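Long-range contact in alternansucrase (Leuconostoc mesenteroides, PDB 6HVG), which is a glycoside hydrolase family 70 enzyme that pairs a TIM-barrel catalytic domain with cell-wall-binding-type repeats: residues Glu1083-Asn1095 against Ser1104-Leu1118. Sequence-based numbering, arbitrary orientation.
Sequences ELAPQYRSSGDTN and SFLNNGYAFTDRYDL
Ser1104, in the last turn of helix 1102-1105, meets the turn of 1083-1095 through its hydroxyl: Ser1104 OG receives a hydrogen bond from Ser1091 OG (2.7 Å) and donates one to Gly1092 O (2.8 Å), a relay that ties the helix end to the type II' turn Ser1091-Thr1094. Gly1109 turns its CA to Pro1086 O (3.6 Å), a CA-H...O contact. Next to it, Pro1086 CG sits over the face of the Tyr1110 ring, 3.6 Å from its centroid and almost on the ring normal, a CH-pi contact. Ala1111 O accepts from Ser1091 N (3.1 Å), joining the two backbones beside the turn. Phe1112 points the same way as Tyr1088 alongside it, the ring planes 57° apart and Phe1112 CD2 3.8 Å from Tyr1088 CB; the tyrosine hydroxyl reaches on to Asp1155 O. Thr1113 turns the corner, its CG2 against Ser1091 CB. Asp1117 O takes the backbone N of Arg1089. The salt bridge from Arg1089 NE to Asp1117 OD2 (2.7 Å, N-H...O 174°) lies in the guanidinium plane but meets the carboxylate from above; a bend at chi3 (-45°) brings the guanidinium round, and NH2 adds a weak bond to Asp1117 OD1 and another bond to Asn1128 O. Leu1118 closes the contact with CD2 on Gln1087 CB. Entered from strand 1081-1083 of the parallel sheet, this is a loop folded back on itself, typical of the long beta-to-alpha connections of a TIM barrel.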
# COMPACT_ATOMS: atom_id res chain seq x y z
N GLU A 1083 -3.87 -1.59 26.75
CA GLU A 1083 -3.16 -0.95 25.65
C GLU A 1083 -4.04 0.15 25.13
O GLU A 1083 -5.07 -0.11 24.51
CB GLU A 1083 -2.82 -1.95 24.54
CG GLU A 1083 -1.83 -1.42 23.52
CD GLU A 1083 -1.82 -2.23 22.23
OE1 GLU A 1083 -1.81 -3.48 22.30
OE2 GLU A 1083 -1.83 -1.60 21.14
N LEU A 1084 -3.65 1.38 25.44
CA LEU A 1084 -4.37 2.59 25.00
C LEU A 1084 -3.87 3.01 23.63
O LEU A 1084 -2.70 2.82 23.31
CB LEU A 1084 -4.12 3.74 25.98
CG LEU A 1084 -4.74 3.61 27.37
CD1 LEU A 1084 -3.82 4.16 28.42
CD2 LEU A 1084 -6.08 4.30 27.45
N ALA A 1085 -4.75 3.62 22.85
CA ALA A 1085 -4.37 4.20 21.57
C ALA A 1085 -3.23 5.20 21.76
O ALA A 1085 -2.98 5.66 22.88
CB ALA A 1085 -5.56 4.89 20.95
N PRO A 1086 -2.50 5.51 20.66
CA PRO A 1086 -1.48 6.55 20.71
C PRO A 1086 -2.14 7.89 20.96
O PRO A 1086 -3.08 8.27 20.24
CB PRO A 1086 -0.86 6.51 19.32
CG PRO A 1086 -1.92 5.90 18.46
CD PRO A 1086 -2.55 4.87 19.34
N GLN A 1087 -1.66 8.61 21.98
CA GLN A 1087 -2.36 9.78 22.49
C GLN A 1087 -1.90 11.10 21.88
O GLN A 1087 -2.28 12.18 22.37
CB GLN A 1087 -2.18 9.86 24.00
CG GLN A 1087 -2.75 8.66 24.73
CD GLN A 1087 -4.24 8.58 24.58
OE1 GLN A 1087 -4.94 9.54 24.86
NE2 GLN A 1087 -4.74 7.42 24.14
N TYR A 1088 -1.15 11.02 20.79
CA TYR A 1088 -0.47 12.20 20.25
C TYR A 1088 -1.43 13.00 19.39
O TYR A 1088 -2.34 12.43 18.79
CB TYR A 1088 0.75 11.74 19.48
CG TYR A 1088 1.47 10.66 20.25
CD1 TYR A 1088 2.15 10.95 21.41
CD2 TYR A 1088 1.40 9.32 19.85
CE1 TYR A 1088 2.78 9.96 22.14
CE2 TYR A 1088 2.04 8.34 20.57
CZ TYR A 1088 2.72 8.67 21.72
OH TYR A 1088 3.33 7.71 22.48
N ARG A 1089 -1.28 14.31 19.37
CA ARG A 1089 -2.23 15.16 18.63
C ARG A 1089 -2.19 14.90 17.13
O ARG A 1089 -1.12 14.99 16.50
CB ARG A 1089 -1.95 16.65 18.86
CG ARG A 1089 -2.88 17.52 18.03
CD ARG A 1089 -2.89 18.96 18.49
NE ARG A 1089 -2.97 19.08 19.94
CZ ARG A 1089 -4.05 18.82 20.68
NH1 ARG A 1089 -5.18 18.41 20.12
NH2 ARG A 1089 -4.01 19.01 21.98
N SER A 1090 -3.36 14.63 16.56
CA SER A 1090 -3.46 14.32 15.14
C SER A 1090 -3.06 15.50 14.27
O SER A 1090 -3.36 16.66 14.58
CB SER A 1090 -4.86 13.88 14.78
OG SER A 1090 -5.00 13.75 13.37
N SER A 1091 -2.39 15.17 13.16
CA SER A 1091 -2.06 16.15 12.13
C SER A 1091 -3.28 16.46 11.26
O SER A 1091 -3.28 17.44 10.52
CB SER A 1091 -0.92 15.64 11.25
OG SER A 1091 -1.23 14.36 10.73
N GLY A 1092 -4.31 15.63 11.36
CA GLY A 1092 -5.63 15.98 10.84
C GLY A 1092 -5.73 16.07 9.32
O GLY A 1092 -5.21 15.22 8.60
N ASP A 1093 -6.40 17.13 8.85
CA ASP A 1093 -6.56 17.37 7.42
C ASP A 1093 -5.37 18.09 6.79
O ASP A 1093 -5.35 18.25 5.57
CB ASP A 1093 -7.84 18.17 7.16
CG ASP A 1093 -9.10 17.34 7.40
OD1 ASP A 1093 -9.01 16.09 7.32
OD2 ASP A 1093 -10.17 17.92 7.63
N THR A 1094 -4.39 18.50 7.60
CA THR A 1094 -3.23 19.23 7.10
C THR A 1094 -2.42 18.38 6.14
O THR A 1094 -2.11 17.24 6.42
CB THR A 1094 -2.32 19.70 8.26
OG1 THR A 1094 -3.11 20.46 9.19
CG2 THR A 1094 -1.16 20.57 7.75
N ASN A 1095 -2.08 18.95 4.99
CA ASN A 1095 -1.48 18.20 3.89
C ASN A 1095 -0.72 19.13 2.95
O ASN A 1095 -1.32 19.83 2.13
CB ASN A 1095 -2.59 17.47 3.13
CG ASN A 1095 -2.10 16.72 1.91
OD1 ASN A 1095 -2.23 17.19 0.78
ND2 ASN A 1095 -1.53 15.55 2.14
N SER A 1104 -4.18 10.06 9.49
CA SER A 1104 -4.16 11.49 9.67
C SER A 1104 -5.57 12.03 9.69
O SER A 1104 -5.95 12.74 10.63
CB SER A 1104 -3.33 12.19 8.60
OG SER A 1104 -3.04 13.52 8.97
N PHE A 1105 -6.35 11.72 8.68
CA PHE A 1105 -7.69 12.31 8.61
C PHE A 1105 -8.73 11.62 9.49
O PHE A 1105 -9.78 12.21 9.78
CB PHE A 1105 -8.18 12.48 7.15
CG PHE A 1105 -8.27 11.21 6.34
CD1 PHE A 1105 -9.34 10.36 6.52
CD2 PHE A 1105 -7.34 10.91 5.36
CE1 PHE A 1105 -9.46 9.20 5.78
CE2 PHE A 1105 -7.46 9.75 4.60
CZ PHE A 1105 -8.52 8.88 4.82
N LEU A 1106 -8.44 10.41 9.96
CA LEU A 1106 -9.26 9.80 11.01
C LEU A 1106 -8.76 10.08 12.44
O LEU A 1106 -9.29 9.53 13.40
CB LEU A 1106 -9.41 8.29 10.76
CG LEU A 1106 -10.20 7.87 9.50
CD1 LEU A 1106 -10.31 6.36 9.43
CD2 LEU A 1106 -11.58 8.48 9.52
N ASN A 1107 -7.76 10.92 12.59
CA ASN A 1107 -7.34 11.40 13.90
C ASN A 1107 -7.07 10.32 14.94
O ASN A 1107 -7.25 10.54 16.14
CB ASN A 1107 -8.36 12.41 14.43
CG ASN A 1107 -8.56 13.59 13.48
OD1 ASN A 1107 -7.64 14.03 12.81
ND2 ASN A 1107 -9.77 14.09 13.43
N ASN A 1108 -6.59 9.17 14.48
CA ASN A 1108 -6.43 8.04 15.37
C ASN A 1108 -5.21 8.12 16.27
O ASN A 1108 -5.06 7.31 17.20
CB ASN A 1108 -6.48 6.71 14.62
CG ASN A 1108 -5.32 6.54 13.67
OD1 ASN A 1108 -4.25 7.09 13.89
ND2 ASN A 1108 -5.52 5.73 12.65
N GLY A 1109 -4.33 9.08 15.98
CA GLY A 1109 -3.16 9.32 16.84
C GLY A 1109 -1.86 8.76 16.31
O GLY A 1109 -0.80 9.14 16.80
N TYR A 1110 -1.93 7.86 15.32
CA TYR A 1110 -0.72 7.35 14.66
C TYR A 1110 -0.06 8.37 13.75
O TYR A 1110 1.12 8.23 13.45
CB TYR A 1110 -1.00 6.07 13.89
CG TYR A 1110 -1.09 4.87 14.79
CD1 TYR A 1110 0.06 4.37 15.42
CD2 TYR A 1110 -2.30 4.27 15.07
CE1 TYR A 1110 -0.01 3.29 16.28
CE2 TYR A 1110 -2.36 3.19 15.93
CZ TYR A 1110 -1.23 2.70 16.52
OH TYR A 1110 -1.33 1.63 17.38
N ALA A 1111 -0.80 9.40 13.33
CA ALA A 1111 -0.24 10.48 12.51
C ALA A 1111 -0.30 11.77 13.31
O ALA A 1111 -1.38 12.27 13.58
CB ALA A 1111 -1.01 10.61 11.21
N PHE A 1112 0.85 12.32 13.64
CA PHE A 1112 0.93 13.46 14.52
C PHE A 1112 1.98 14.46 14.09
O PHE A 1112 2.96 14.12 13.45
CB PHE A 1112 1.24 13.00 15.95
CG PHE A 1112 2.32 11.96 16.03
CD1 PHE A 1112 3.66 12.35 16.06
CD2 PHE A 1112 2.00 10.61 16.10
CE1 PHE A 1112 4.65 11.40 16.12
CE2 PHE A 1112 2.99 9.66 16.17
CZ PHE A 1112 4.33 10.06 16.18
N THR A 1113 1.76 15.72 14.47
CA THR A 1113 2.71 16.81 14.27
C THR A 1113 3.64 16.99 15.47
O THR A 1113 4.83 17.23 15.30
CB THR A 1113 1.96 18.14 14.06
OG1 THR A 1113 0.94 18.25 15.07
CG2 THR A 1113 1.34 18.18 12.65
N ASP A 1114 3.09 16.88 16.67
CA ASP A 1114 3.80 17.12 17.92
C ASP A 1114 3.80 15.86 18.77
O ASP A 1114 2.75 15.38 19.21
CB ASP A 1114 3.11 18.25 18.67
CG ASP A 1114 3.94 18.82 19.80
OD1 ASP A 1114 4.92 18.17 20.24
OD2 ASP A 1114 3.65 19.95 20.23
N ARG A 1115 4.98 15.29 19.00
CA ARG A 1115 5.07 14.01 19.71
C ARG A 1115 4.73 14.14 21.20
O ARG A 1115 4.36 13.15 21.83
CB ARG A 1115 6.45 13.41 19.58
CG ARG A 1115 6.95 13.36 18.16
CD ARG A 1115 8.11 12.40 17.98
NE ARG A 1115 9.18 12.74 18.87
CZ ARG A 1115 10.21 11.94 19.09
NH1 ARG A 1115 10.31 10.77 18.46
NH2 ARG A 1115 11.15 12.32 19.94
N TYR A 1116 4.87 15.34 21.76
CA TYR A 1116 4.69 15.53 23.18
C TYR A 1116 3.33 16.13 23.56
O TYR A 1116 3.03 16.23 24.76
CB TYR A 1116 5.79 16.42 23.71
CG TYR A 1116 7.15 15.78 23.71
CD1 TYR A 1116 7.93 15.78 22.57
CD2 TYR A 1116 7.68 15.22 24.86
CE1 TYR A 1116 9.19 15.21 22.56
CE2 TYR A 1116 8.94 14.65 24.88
CZ TYR A 1116 9.69 14.65 23.71
OH TYR A 1116 10.93 14.07 23.73
N ASP A 1117 2.53 16.56 22.58
CA ASP A 1117 1.19 17.08 22.85
C ASP A 1117 0.21 15.93 22.91
O ASP A 1117 -0.19 15.37 21.87
CB ASP A 1117 0.79 18.06 21.75
CG ASP A 1117 -0.49 18.80 22.05
OD1 ASP A 1117 -1.23 18.39 22.94
OD2 ASP A 1117 -0.79 19.79 21.36
N LEU A 1118 -0.21 15.57 24.12
CA LEU A 1118 -1.17 14.48 24.34
C LEU A 1118 -2.58 14.98 24.72
O LEU A 1118 -3.40 14.23 25.28
CB LEU A 1118 -0.62 13.54 25.41
CG LEU A 1118 0.49 12.58 24.92
CD1 LEU A 1118 1.85 13.25 24.85
CD2 LEU A 1118 0.58 11.33 25.78